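Putative LacI-family transcriptional regulator (Bacteroides fragilis, PDB 3GBV) probably regulates transcription as a LacI-family member, through a periplasmic-binding-protein-like domain expected to sense a small effector molecule. Local coordinates at residues 139-144 with 226-231; 147-152 with 156-161; 160-165 with 172-177; 192-195 with 200-203; 236-241 with 247-252. One frame throughout, in Å; residues are numbered along the deposited sequence.

Overall arrangement
All five contacts lie around the mixed six-stranded sheet of one lobe. The other lobe is built on a parallel sheet. Contact 1 is central. Its centre lies about 11 to 13 Å from the centres of the other four, and it touches each of them. Along the chain, contact 1 opens first. Contacts 2, 3 and 4 follow between its two segments, and contact 5 comes after it closes. Contacts 2 and 3 share helix 152-168 and residues G160 and F161. The centres of contacts 3 and 5, each in its own beta-alpha-beta unit, are about 20 Å apart. Contact 2 lies by the loop facing the other lobe, in what is probably the effector-binding domain.

Contact 1: 139-144 with 226-231; sequences VIFRKI and FSLIGY
F141 and L228 are the nearest pair of the two backbones, with their CA atoms 9.4 Å apart. That is about two strand spacings. Strand 203-206 runs between strands 137-144 and 227-231, parallel to both. The backbone bonds of V139 and F141 therefore go to H203 and I205 of that middle strand. The contact across it is made by side chains alone and holds no hydrogen bond.

Two phenylalanines reach over the middle strand from opposite directions. F141 CE2 comes to 3.7 Å from F226 CE2. The rings meet rim to rim, and neither covers the face of the other. Their centroids are 6.0 Å apart and their planes are turned by 73°. With chi1 at -164°, the F226 ring stands opposite its own backbone N and reaches from the loop before its strand toward strand 137-144. V139 adds one methyl at the edge of this ring, with CG1 3.8 Å from F226 CZ. L228 crosses F141 at about a right angle. Its CD1 methyl lies 3.5 Å from F141 CE2 and meets that ring obliquely. The same CD1 also lies at the edge of the F226 ring, so L228 touches both aromatics.

All four side chains are buried. I214 of helix 212-220 packs on F141 and L228, and L218 of that helix also touches L228. The arrangement is a layer of apolar side chains between the sheet and helix 212-220. It belongs to the alpha/beta sandwich of a periplasmic-binding-protein-like lobe, as in the effector domains of LacI-family regulators.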
# COMPACT_ATOMS: atom_id res chain seq x y z
N VAL A 139 15.56 -12.97 -15.19
CA VAL A 139 14.92 -14.27 -15.26
C VAL A 139 13.62 -14.35 -14.49
O VAL A 139 13.47 -13.76 -13.43
CB VAL A 139 15.87 -15.38 -14.75
CG1 VAL A 139 16.29 -15.09 -13.32
CG2 VAL A 139 15.18 -16.74 -14.85
N ILE A 140 12.67 -15.08 -15.07
CA ILE A 140 11.38 -15.31 -14.45
C ILE A 140 11.47 -16.69 -13.80
O ILE A 140 11.88 -17.65 -14.46
CB ILE A 140 10.25 -15.37 -15.49
CG1 ILE A 140 10.09 -14.02 -16.19
CG2 ILE A 140 8.95 -15.80 -14.80
CD1 ILE A 140 9.16 -14.05 -17.36
N PHE A 141 11.10 -16.78 -12.53
CA PHE A 141 11.12 -18.04 -11.81
C PHE A 141 9.70 -18.58 -11.71
O PHE A 141 8.78 -17.86 -11.30
CB PHE A 141 11.68 -17.85 -10.40
CG PHE A 141 13.14 -17.53 -10.36
CD1 PHE A 141 14.10 -18.52 -10.56
CD2 PHE A 141 13.57 -16.22 -10.12
CE1 PHE A 141 15.47 -18.22 -10.53
CE2 PHE A 141 14.93 -15.91 -10.09
CZ PHE A 141 15.88 -16.91 -10.29
N ARG A 142 9.52 -19.85 -12.07
CA ARG A 142 8.22 -20.49 -11.98
C ARG A 142 8.34 -21.81 -11.26
O ARG A 142 9.44 -22.32 -11.06
CB ARG A 142 7.64 -20.80 -13.36
CG ARG A 142 7.47 -19.65 -14.31
CD ARG A 142 6.56 -20.07 -15.45
NE ARG A 142 6.65 -19.18 -16.60
CZ ARG A 142 7.51 -19.35 -17.60
NH1 ARG A 142 8.33 -20.39 -17.60
NH2 ARG A 142 7.55 -18.48 -18.59
N LYS A 143 7.19 -22.35 -10.89
CA LYS A 143 7.14 -23.64 -10.25
C LYS A 143 5.88 -24.34 -10.73
O LYS A 143 4.77 -24.04 -10.29
CB LYS A 143 7.15 -23.54 -8.74
CG LYS A 143 7.78 -24.79 -8.16
CD LYS A 143 7.64 -24.93 -6.67
CE LYS A 143 8.28 -26.25 -6.27
NZ LYS A 143 8.48 -26.38 -4.81
N ILE A 144 6.08 -25.29 -11.64
CA ILE A 144 4.99 -26.02 -12.25
C ILE A 144 4.70 -27.41 -11.71
O ILE A 144 5.58 -28.08 -11.16
CB ILE A 144 5.23 -26.14 -13.76
CG1 ILE A 144 6.47 -26.99 -14.02
CG2 ILE A 144 5.44 -24.75 -14.36
CD1 ILE A 144 6.76 -27.22 -15.48
N PHE A 226 22.48 -11.14 -6.29
CA PHE A 226 21.23 -11.41 -7.00
C PHE A 226 20.06 -10.98 -6.11
O PHE A 226 20.04 -11.28 -4.91
CB PHE A 226 21.11 -12.90 -7.29
CG PHE A 226 20.07 -13.24 -8.33
CD1 PHE A 226 20.41 -13.31 -9.67
CD2 PHE A 226 18.75 -13.49 -7.96
CE1 PHE A 226 19.46 -13.63 -10.64
CE2 PHE A 226 17.78 -13.80 -8.93
CZ PHE A 226 18.14 -13.87 -10.26
N SER A 227 19.09 -10.28 -6.70
CA SER A 227 17.92 -9.82 -5.96
C SER A 227 16.60 -10.21 -6.65
O SER A 227 16.48 -10.14 -7.88
CB SER A 227 17.97 -8.30 -5.79
OG SER A 227 17.93 -7.65 -7.05
N LEU A 228 15.62 -10.62 -5.85
CA LEU A 228 14.32 -11.03 -6.36
C LEU A 228 13.23 -10.00 -6.13
O LEU A 228 13.34 -9.11 -5.28
CB LEU A 228 13.82 -12.31 -5.69
CG LEU A 228 14.37 -13.74 -5.78
CD1 LEU A 228 14.95 -14.00 -7.16
CD2 LEU A 228 15.39 -13.95 -4.70
N ILE A 229 12.16 -10.17 -6.90
CA ILE A 229 10.95 -9.38 -6.75
C ILE A 229 9.94 -10.51 -6.63
O ILE A 229 9.91 -11.43 -7.44
CB ILE A 229 10.63 -8.52 -7.98
CG1 ILE A 229 11.50 -7.26 -7.95
CG2 ILE A 229 9.14 -8.13 -7.98
CD1 ILE A 229 11.07 -6.21 -8.95
N GLY A 230 9.13 -10.47 -5.58
CA GLY A 230 8.16 -11.53 -5.38
C GLY A 230 6.79 -11.02 -5.05
O GLY A 230 6.55 -9.81 -5.01
N TYR A 231 5.88 -11.95 -4.79
CA TYR A 231 4.51 -11.62 -4.45
C TYR A 231 4.07 -12.14 -3.09
O TYR A 231 4.52 -13.20 -2.62
CB TYR A 231 3.57 -12.18 -5.52
CG TYR A 231 3.41 -11.30 -6.74
CD1 TYR A 231 2.26 -10.54 -6.93
CD2 TYR A 231 4.40 -11.26 -7.71
CE1 TYR A 231 2.10 -9.76 -8.08
CE2 TYR A 231 4.25 -10.49 -8.85
CZ TYR A 231 3.10 -9.74 -9.04
OH TYR A 231 2.96 -9.01 -10.21

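Contact 2: 147-152 with 156-161; sequences GVIGSN and SREIGF
I149, in the loop before helix 152-168, meets E158 of its second turn, and their side chains cross obliquely. The I149 chain is extended (chi1 -169°), which brings its CD1 to 3.9 Å from E158 OE1. This is a van der Waals contact of a methyl beside a carboxylate oxygen. The I149 side chain is poorly ordered, so this end is loosely defined. E158 is extended too, with chi2 at 176°, and rises from the helix toward the loop. Its OE2 makes salt bridges to R142 and R162. The carboxylate is thus held by two arginines, and I149 also packs on R142.

The backbone adds a second link. S156 N donates to N152 O at 2.8 Å, with an N-H...O angle of 165°. This is the i to i+4 backbone bond of the first turn. S156 CB also lies close to that oxygen, 3.1 Å from N152 O. S151 is the N-cap, and its OG accepts from Q154 N. The N152 side chain turns to another partner, as ND2 donates to Q103 O.

The helix meets strand 137-144 and helix 117-131. E158 touches I140 and F161 touches I138, both on the strand. R157 and F161 meet helix 117-131, where F161 packs on A125 and L128. The N-cap and the first turn face the other lobe: S151 meets S102, and N152 meets P80.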
# COMPACT_ATOMS: atom_id res chain seq x y z
N GLY A 147 3.37 -30.00 -15.34
CA GLY A 147 3.62 -29.17 -16.50
C GLY A 147 2.89 -27.84 -16.47
O GLY A 147 3.46 -26.81 -16.85
N VAL A 148 1.63 -27.85 -16.03
CA VAL A 148 0.82 -26.63 -15.97
C VAL A 148 1.42 -25.54 -15.09
O VAL A 148 2.15 -25.82 -14.15
CB VAL A 148 -0.61 -26.94 -15.44
CG1 VAL A 148 -1.22 -28.10 -16.21
CG2 VAL A 148 -0.56 -27.24 -13.94
N ILE A 149 1.10 -24.28 -15.41
CA ILE A 149 1.58 -23.15 -14.63
C ILE A 149 0.42 -22.74 -13.71
O ILE A 149 0.43 -21.68 -13.08
CB ILE A 149 1.98 -21.96 -15.53
CG1 ILE A 149 2.74 -20.91 -14.71
CG2 ILE A 149 0.74 -21.36 -16.19
CD1 ILE A 149 3.23 -19.71 -15.52
N GLY A 150 -0.57 -23.64 -13.65
CA GLY A 150 -1.77 -23.51 -12.84
C GLY A 150 -2.19 -22.23 -12.14
O GLY A 150 -2.21 -22.18 -10.90
N SER A 151 -2.56 -21.21 -12.91
CA SER A 151 -3.02 -19.93 -12.37
C SER A 151 -3.14 -18.88 -13.47
O SER A 151 -2.14 -18.43 -14.01
CB SER A 151 -2.07 -19.41 -11.29
OG SER A 151 -2.47 -18.13 -10.83
N ASN A 152 -4.37 -18.49 -13.79
CA ASN A 152 -4.57 -17.47 -14.81
C ASN A 152 -3.98 -16.14 -14.37
O ASN A 152 -3.40 -15.41 -15.18
CB ASN A 152 -6.06 -17.31 -15.14
CG ASN A 152 -6.62 -18.48 -15.93
OD1 ASN A 152 -5.91 -19.09 -16.74
ND2 ASN A 152 -7.89 -18.80 -15.71
N SER A 156 -1.31 -14.39 -16.75
CA SER A 156 -1.66 -13.07 -17.21
C SER A 156 -0.64 -12.01 -16.72
O SER A 156 -0.28 -11.09 -17.47
CB SER A 156 -3.06 -12.74 -16.71
OG SER A 156 -3.73 -11.89 -17.61
N ARG A 157 -0.20 -12.14 -15.47
CA ARG A 157 0.78 -11.21 -14.91
C ARG A 157 2.02 -11.23 -15.79
O ARG A 157 2.62 -10.20 -16.07
CB ARG A 157 1.19 -11.62 -13.49
CG ARG A 157 0.24 -11.18 -12.39
CD ARG A 157 0.62 -11.81 -11.05
NE ARG A 157 -0.34 -11.47 -10.00
CZ ARG A 157 -0.32 -12.03 -8.79
NH1 ARG A 157 0.60 -12.94 -8.50
NH2 ARG A 157 -1.21 -11.66 -7.87
N GLU A 158 2.38 -12.43 -16.24
CA GLU A 158 3.55 -12.62 -17.08
C GLU A 158 3.39 -11.90 -18.42
O GLU A 158 4.35 -11.34 -18.95
CB GLU A 158 3.80 -14.11 -17.30
CG GLU A 158 5.23 -14.40 -17.68
CD GLU A 158 5.51 -15.88 -17.81
OE1 GLU A 158 5.30 -16.63 -16.83
OE2 GLU A 158 5.95 -16.29 -18.91
N ILE A 159 2.18 -11.91 -18.96
CA ILE A 159 1.91 -11.24 -20.22
C ILE A 159 2.07 -9.72 -20.10
O ILE A 159 2.60 -9.07 -21.00
CB ILE A 159 0.47 -11.57 -20.72
CG1 ILE A 159 0.40 -13.04 -21.16
CG2 ILE A 159 0.10 -10.67 -21.89
CD1 ILE A 159 -1.00 -13.49 -21.54
N GLY A 160 1.63 -9.17 -18.97
CA GLY A 160 1.76 -7.73 -18.77
C GLY A 160 3.21 -7.38 -18.56
O GLY A 160 3.68 -6.30 -18.94
N PHE A 161 3.93 -8.30 -17.95
CA PHE A 161 5.35 -8.13 -17.68
C PHE A 161 6.12 -8.04 -19.00
O PHE A 161 6.91 -7.12 -19.23
CB PHE A 161 5.85 -9.32 -16.86
CG PHE A 161 7.32 -9.26 -16.55
CD1 PHE A 161 7.78 -8.54 -15.46
CD2 PHE A 161 8.24 -9.93 -17.35
CE1 PHE A 161 9.14 -8.47 -15.16
CE2 PHE A 161 9.61 -9.87 -17.06
CZ PHE A 161 10.05 -9.14 -15.95

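Contact 3: 160-165 with 172-177; sequences GFRQYM and CNILEL
C172 and M165 begin the packing of helix 152-168 against strand 173-180, the last two elements of a beta-alpha-beta unit that starts with strand 137-144. The helix segment and the strand run nearly antiparallel, at 155°, with axes 10.9 Å apart at closest approach.

C172 sits just before the strand. Its SG and CB both touch the end of M165, which is a selenomethionine here, and M165 CE is 3.7 Å from C172 SG. M165 is bent at chi2 and chi3, which folds CE back toward C172. M165 CG also lies over one face of the F161 ring, offset toward the rim.

I174 is the central residue on the strand side and points at the helix. Its CD1 methyl meets the base of M165, 3.9 Å from M165 CB. The other branch, CG2, lies 3.8 Å from R162 NH1 and approaches the guanidinium obliquely. L175 points away from the helix and packs on F194 of helix 187-197.

E176 lies at the exposed edge. R162 bridges two acids, E158 and E176. R142 is close by, but its modelled pairing with E176 is doubtful in detail. R162 is extended from CG to NE and crosses E176 at about a right angle. The guanidinium and carboxylate planes are turned by 78°. The hydrogen bond within this salt bridge is weak, with an N-H...O angle of 121°. R162 NH2 lies 3.1 Å from E176 OE2.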
# COMPACT_ATOMS: atom_id res chain seq x y z
N GLY A 160 1.63 -9.17 -18.97
CA GLY A 160 1.76 -7.73 -18.77
C GLY A 160 3.21 -7.38 -18.56
O GLY A 160 3.68 -6.30 -18.94
N PHE A 161 3.93 -8.30 -17.95
CA PHE A 161 5.35 -8.13 -17.68
C PHE A 161 6.12 -8.04 -19.00
O PHE A 161 6.91 -7.12 -19.23
CB PHE A 161 5.85 -9.32 -16.86
CG PHE A 161 7.32 -9.26 -16.55
CD1 PHE A 161 7.78 -8.54 -15.46
CD2 PHE A 161 8.24 -9.93 -17.35
CE1 PHE A 161 9.14 -8.47 -15.16
CE2 PHE A 161 9.61 -9.87 -17.06
CZ PHE A 161 10.05 -9.14 -15.95
N ARG A 162 5.87 -9.00 -19.89
CA ARG A 162 6.55 -9.02 -21.17
C ARG A 162 6.18 -7.82 -22.03
O ARG A 162 7.01 -7.35 -22.82
CB ARG A 162 6.22 -10.32 -21.91
CG ARG A 162 6.74 -11.60 -21.23
CD ARG A 162 6.22 -12.86 -21.94
NE ARG A 162 6.56 -14.09 -21.23
CZ ARG A 162 7.78 -14.63 -21.17
NH1 ARG A 162 8.81 -14.07 -21.79
NH2 ARG A 162 7.97 -15.73 -20.47
N GLN A 163 4.96 -7.31 -21.88
CA GLN A 163 4.56 -6.15 -22.67
C GLN A 163 5.43 -4.95 -22.29
O GLN A 163 5.95 -4.25 -23.16
CB GLN A 163 3.09 -5.80 -22.44
CG GLN A 163 2.56 -4.81 -23.47
CD GLN A 163 1.11 -4.41 -23.21
OE1 GLN A 163 0.25 -5.26 -22.95
NE2 GLN A 163 0.84 -3.11 -23.30
N TYR A 164 5.57 -4.72 -20.99
CA TYR A 164 6.38 -3.62 -20.51
C TYR A 164 7.82 -3.78 -21.00
O TYR A 164 8.45 -2.82 -21.46
CB TYR A 164 6.40 -3.57 -18.98
CG TYR A 164 7.18 -2.39 -18.43
CD1 TYR A 164 6.53 -1.21 -18.03
CD2 TYR A 164 8.57 -2.44 -18.33
CE1 TYR A 164 7.24 -0.12 -17.56
CE2 TYR A 164 9.30 -1.35 -17.87
CZ TYR A 164 8.63 -0.19 -17.48
OH TYR A 164 9.32 0.89 -17.03
N MSE A 165 8.35 -4.99 -20.89
CA MSE A 165 9.71 -5.27 -21.32
C MSE A 165 9.86 -5.00 -22.82
O MSE A 165 10.90 -4.54 -23.28
CB MSE A 165 10.08 -6.72 -21.03
CG MSE A 165 10.02 -7.10 -19.56
SE MSE A 165 11.46 -6.14 -18.61
CE MSE A 165 13.08 -7.10 -19.24
N CYS A 172 16.61 -6.51 -23.59
CA CYS A 172 16.88 -7.37 -22.45
C CYS A 172 16.37 -8.78 -22.71
O CYS A 172 15.22 -8.97 -23.09
CB CYS A 172 16.23 -6.80 -21.19
SG CYS A 172 16.71 -7.65 -19.67
N ASN A 173 17.24 -9.76 -22.49
CA ASN A 173 16.90 -11.16 -22.69
C ASN A 173 16.12 -11.64 -21.47
O ASN A 173 16.51 -11.39 -20.34
CB ASN A 173 18.18 -11.98 -22.82
CG ASN A 173 17.91 -13.42 -23.18
OD1 ASN A 173 18.80 -14.26 -23.08
ND2 ASN A 173 16.69 -13.70 -23.61
N ILE A 174 15.01 -12.34 -21.71
CA ILE A 174 14.19 -12.84 -20.63
C ILE A 174 14.33 -14.36 -20.48
O ILE A 174 13.77 -15.12 -21.25
CB ILE A 174 12.70 -12.48 -20.87
CG1 ILE A 174 12.57 -10.96 -20.94
CG2 ILE A 174 11.82 -13.07 -19.76
CD1 ILE A 174 11.17 -10.47 -21.24
N LEU A 175 15.11 -14.76 -19.49
CA LEU A 175 15.35 -16.18 -19.22
C LEU A 175 14.21 -16.74 -18.38
O LEU A 175 13.44 -16.00 -17.75
CB LEU A 175 16.68 -16.35 -18.47
CG LEU A 175 17.96 -15.83 -19.15
CD1 LEU A 175 19.14 -16.01 -18.20
CD2 LEU A 175 18.21 -16.58 -20.46
N GLU A 176 14.10 -18.06 -18.36
CA GLU A 176 13.05 -18.72 -17.60
C GLU A 176 13.63 -19.95 -16.90
O GLU A 176 14.46 -20.65 -17.46
CB GLU A 176 11.93 -19.17 -18.54
CG GLU A 176 11.25 -18.04 -19.29
CD GLU A 176 10.43 -18.55 -20.47
OE1 GLU A 176 11.05 -18.89 -21.50
OE2 GLU A 176 9.18 -18.60 -20.37
N LEU A 177 13.20 -20.18 -15.67
CA LEU A 177 13.65 -21.34 -14.92
C LEU A 177 12.42 -21.97 -14.32
O LEU A 177 11.74 -21.35 -13.49
CB LEU A 177 14.62 -20.95 -13.81
CG LEU A 177 15.02 -22.15 -12.93
CD1 LEU A 177 15.79 -23.17 -13.77
CD2 LEU A 177 15.86 -21.68 -11.77

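Contact 4: 192-195 with 200-203; sequences DDFF and DVKH
F194 and F195 end the 192-195 segment and both touch V201, the one residue of 200-203 that points at the helix. F194 comes first. Its chi1 of 174° swings the ring out so that its rim reaches V201. F194 CE2 is 3.6 Å from V201 CG1, and F194 CZ touches the same methyl. The two side chains cross at about a right angle.

F195 follows and adds a looser touch to the same methyl. F195 CE2 is 4.1 Å from V201 CG1. The two rings also lean on each other. F194 CD2 lies 3.8 Å above the plane of the F195 ring, offset toward its rim. One methyl of V201 thus packs against both aromatics, and it meets each ring obliquely. No hydrogen bond crosses the contact.

The three side chains are buried. V139 of strand 137-144 touches F194 and V201. F195 meets F226 edge to face, and K223 makes a cation-pi contact with F195.

The contact joins the C-terminal part of helix 187-197 to the loop leading into strand 203-206, within the alternating alpha/beta fold of this lobe. Here the chain crosses from strand 173-180, past 137-144, to 203-206.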
# COMPACT_ATOMS: atom_id res chain seq x y z
N ASP A 192 21.14 -24.53 -8.96
CA ASP A 192 22.58 -24.67 -9.16
C ASP A 192 22.93 -24.68 -10.64
O ASP A 192 23.82 -23.96 -11.08
CB ASP A 192 23.12 -25.95 -8.51
CG ASP A 192 23.08 -25.91 -6.99
OD1 ASP A 192 23.34 -24.83 -6.42
OD2 ASP A 192 22.81 -26.96 -6.37
N ASP A 193 22.23 -25.50 -11.41
CA ASP A 193 22.50 -25.58 -12.84
C ASP A 193 22.25 -24.23 -13.51
O ASP A 193 23.08 -23.77 -14.29
CB ASP A 193 21.63 -26.66 -13.51
CG ASP A 193 22.04 -28.08 -13.09
OD1 ASP A 193 23.25 -28.36 -13.05
OD2 ASP A 193 21.15 -28.91 -12.81
N PHE A 194 21.14 -23.58 -13.18
CA PHE A 194 20.81 -22.29 -13.77
C PHE A 194 21.88 -21.23 -13.50
O PHE A 194 22.38 -20.59 -14.42
CB PHE A 194 19.46 -21.77 -13.25
CG PHE A 194 19.14 -20.37 -13.71
CD1 PHE A 194 18.67 -20.13 -14.99
CD2 PHE A 194 19.38 -19.28 -12.87
CE1 PHE A 194 18.45 -18.83 -15.44
CE2 PHE A 194 19.16 -17.97 -13.31
CZ PHE A 194 18.69 -17.75 -14.59
N PHE A 195 22.22 -21.04 -12.23
CA PHE A 195 23.21 -20.04 -11.88
C PHE A 195 24.60 -20.41 -12.39
O PHE A 195 25.46 -19.54 -12.55
CB PHE A 195 23.23 -19.82 -10.37
CG PHE A 195 22.10 -18.96 -9.88
CD1 PHE A 195 21.24 -19.42 -8.89
CD2 PHE A 195 21.89 -17.70 -10.43
CE1 PHE A 195 20.18 -18.62 -8.44
CE2 PHE A 195 20.84 -16.89 -9.98
CZ PHE A 195 19.98 -17.35 -8.99
N ASP A 200 26.11 -14.70 -14.85
CA ASP A 200 25.95 -13.26 -14.98
C ASP A 200 24.59 -12.67 -14.57
O ASP A 200 24.53 -11.52 -14.14
CB ASP A 200 26.28 -12.84 -16.41
CG ASP A 200 27.78 -12.75 -16.66
OD1 ASP A 200 28.55 -13.46 -15.99
OD2 ASP A 200 28.18 -11.97 -17.55
N VAL A 201 23.51 -13.44 -14.72
CA VAL A 201 22.19 -12.94 -14.36
C VAL A 201 22.18 -12.43 -12.91
O VAL A 201 22.59 -13.14 -11.99
CB VAL A 201 21.11 -14.05 -14.55
CG1 VAL A 201 21.41 -15.22 -13.65
CG2 VAL A 201 19.72 -13.49 -14.25
N LYS A 202 21.72 -11.19 -12.71
CA LYS A 202 21.71 -10.60 -11.37
C LYS A 202 20.32 -10.24 -10.81
O LYS A 202 20.18 -9.99 -9.61
CB LYS A 202 22.60 -9.35 -11.36
CG LYS A 202 24.03 -9.64 -11.81
CD LYS A 202 24.82 -8.37 -12.10
CE LYS A 202 25.45 -7.81 -10.84
NZ LYS A 202 24.44 -7.52 -9.79
N HIS A 203 19.31 -10.19 -11.67
CA HIS A 203 17.97 -9.86 -11.21
C HIS A 203 16.90 -10.83 -11.70
O HIS A 203 16.97 -11.32 -12.83
CB HIS A 203 17.62 -8.43 -11.62
CG HIS A 203 18.47 -7.40 -10.94
ND1 HIS A 203 19.46 -6.70 -11.60
CD2 HIS A 203 18.51 -6.99 -9.66
CE1 HIS A 203 20.07 -5.90 -10.75
NE2 HIS A 203 19.52 -6.06 -9.56

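Contact 5: 236-241 with 247-252; sequences RNVTCL and SFLIAQ
L249 and L241 pair inside a beta-alpha-beta unit made of strand 227-231, helix 235-243 and strand 246-251. The helix segment crosses strand 248-251 at -147°, with axes 9.0 Å apart at closest approach.

L249 points toward the helix. Its CG lies anti to the carbonyl carbon (chi1 -73°), and its CD1 methyl settles against the helix backbone. L249 CD1 is 3.6 Å from N237 O, the oxygen that accepts the helical bond from L241 N. The same methyl lies 3.8 Å from L241 CB, and N237 CB touches it from the turn before. The two leucines meet at a slant. L241 CD2 packs on L249 CD1 at 3.8 Å, while L241 CD1 reaches to S247, 3.7 Å from S247 O. V238 CG2 makes only a marginal touch with L249 CD1, at 4.4 Å. The N237 amide is held by other partners, with ND2 donating to D232 O and S209 O.

L249 shares backbone bonds with L286 of strand 284-286, and I250 bonds to G230 of strand 227-231. F248 points away from the helix, to the other side of the sheet. There it packs on M127 and L131 of helix 117-131 and on L130 of the second subunit.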
# COMPACT_ATOMS: atom_id res chain seq x y z
N ARG A 236 7.77 -16.28 5.31
CA ARG A 236 9.08 -16.59 4.77
C ARG A 236 9.48 -15.59 3.71
O ARG A 236 10.66 -15.32 3.50
CB ARG A 236 9.10 -18.03 4.24
CG ARG A 236 8.85 -19.06 5.34
CD ARG A 236 9.67 -20.31 5.10
NE ARG A 236 8.87 -21.41 4.59
CZ ARG A 236 9.38 -22.50 4.03
NH1 ARG A 236 10.70 -22.65 3.91
NH2 ARG A 236 8.57 -23.45 3.60
N ASN A 237 8.48 -15.01 3.04
CA ASN A 237 8.76 -14.01 2.02
C ASN A 237 9.28 -12.75 2.68
O ASN A 237 10.26 -12.14 2.24
CB ASN A 237 7.50 -13.68 1.22
CG ASN A 237 7.20 -14.71 0.16
OD1 ASN A 237 7.95 -15.67 -0.02
ND2 ASN A 237 6.09 -14.52 -0.56
N VAL A 238 8.60 -12.35 3.75
CA VAL A 238 8.98 -11.15 4.48
C VAL A 238 10.38 -11.27 5.08
O VAL A 238 11.15 -10.31 5.07
CB VAL A 238 7.97 -10.83 5.59
CG1 VAL A 238 8.47 -9.66 6.43
CG2 VAL A 238 6.61 -10.49 4.96
N THR A 239 10.71 -12.45 5.61
CA THR A 239 12.03 -12.68 6.19
C THR A 239 13.09 -12.45 5.12
O THR A 239 14.11 -11.79 5.37
CB THR A 239 12.16 -14.13 6.74
OG1 THR A 239 11.25 -14.30 7.84
CG2 THR A 239 13.58 -14.41 7.24
N CYS A 240 12.85 -12.99 3.92
CA CYS A 240 13.79 -12.83 2.81
C CYS A 240 13.85 -11.37 2.42
O CYS A 240 14.88 -10.90 1.95
CB CYS A 240 13.36 -13.65 1.60
SG CYS A 240 13.43 -15.43 1.82
N LEU A 241 12.73 -10.67 2.61
CA LEU A 241 12.65 -9.25 2.29
C LEU A 241 13.54 -8.49 3.26
O LEU A 241 14.30 -7.59 2.88
CB LEU A 241 11.21 -8.74 2.42
CG LEU A 241 11.05 -7.23 2.20
CD1 LEU A 241 11.32 -6.88 0.73
CD2 LEU A 241 9.64 -6.81 2.60
N SER A 247 14.05 -7.95 -2.90
CA SER A 247 14.09 -6.48 -2.88
C SER A 247 12.72 -5.85 -2.75
O SER A 247 12.55 -4.84 -2.07
CB SER A 247 14.75 -5.95 -4.16
OG SER A 247 16.06 -6.46 -4.32
N PHE A 248 11.74 -6.43 -3.42
CA PHE A 248 10.38 -5.93 -3.36
C PHE A 248 9.41 -7.11 -3.28
O PHE A 248 9.69 -8.20 -3.80
CB PHE A 248 10.02 -5.12 -4.62
CG PHE A 248 10.89 -3.91 -4.85
CD1 PHE A 248 10.98 -2.90 -3.90
CD2 PHE A 248 11.57 -3.75 -6.06
CE1 PHE A 248 11.74 -1.75 -4.14
CE2 PHE A 248 12.34 -2.61 -6.31
CZ PHE A 248 12.42 -1.60 -5.35
N LEU A 249 8.30 -6.87 -2.60
CA LEU A 249 7.22 -7.85 -2.51
C LEU A 249 5.97 -7.07 -2.91
O LEU A 249 5.78 -5.92 -2.50
CB LEU A 249 7.07 -8.40 -1.09
CG LEU A 249 8.14 -9.38 -0.60
CD1 LEU A 249 7.88 -9.75 0.86
CD2 LEU A 249 8.15 -10.63 -1.48
N ILE A 250 5.13 -7.69 -3.73
CA ILE A 250 3.89 -7.06 -4.16
C ILE A 250 2.77 -7.75 -3.41
O ILE A 250 2.65 -8.97 -3.45
CB ILE A 250 3.70 -7.20 -5.67
CG1 ILE A 250 4.83 -6.43 -6.39
CG2 ILE A 250 2.32 -6.71 -6.07
CD1 ILE A 250 4.92 -6.67 -7.89
N ALA A 251 1.96 -6.97 -2.71
CA ALA A 251 0.85 -7.52 -1.94
C ALA A 251 -0.49 -7.23 -2.60
O ALA A 251 -0.60 -6.31 -3.42
CB ALA A 251 0.87 -6.96 -0.53
N GLN A 252 -1.51 -8.00 -2.24
CA GLN A 252 -2.83 -7.82 -2.82
C GLN A 252 -3.96 -7.88 -1.78
O GLN A 252 -5.13 -8.01 -2.14
CB GLN A 252 -3.07 -8.88 -3.89
CG GLN A 252 -2.96 -10.28 -3.34
CD GLN A 252 -3.12 -11.34 -4.39
OE1 GLN A 252 -2.31 -12.25 -4.48
NE2 GLN A 252 -4.17 -11.23 -5.20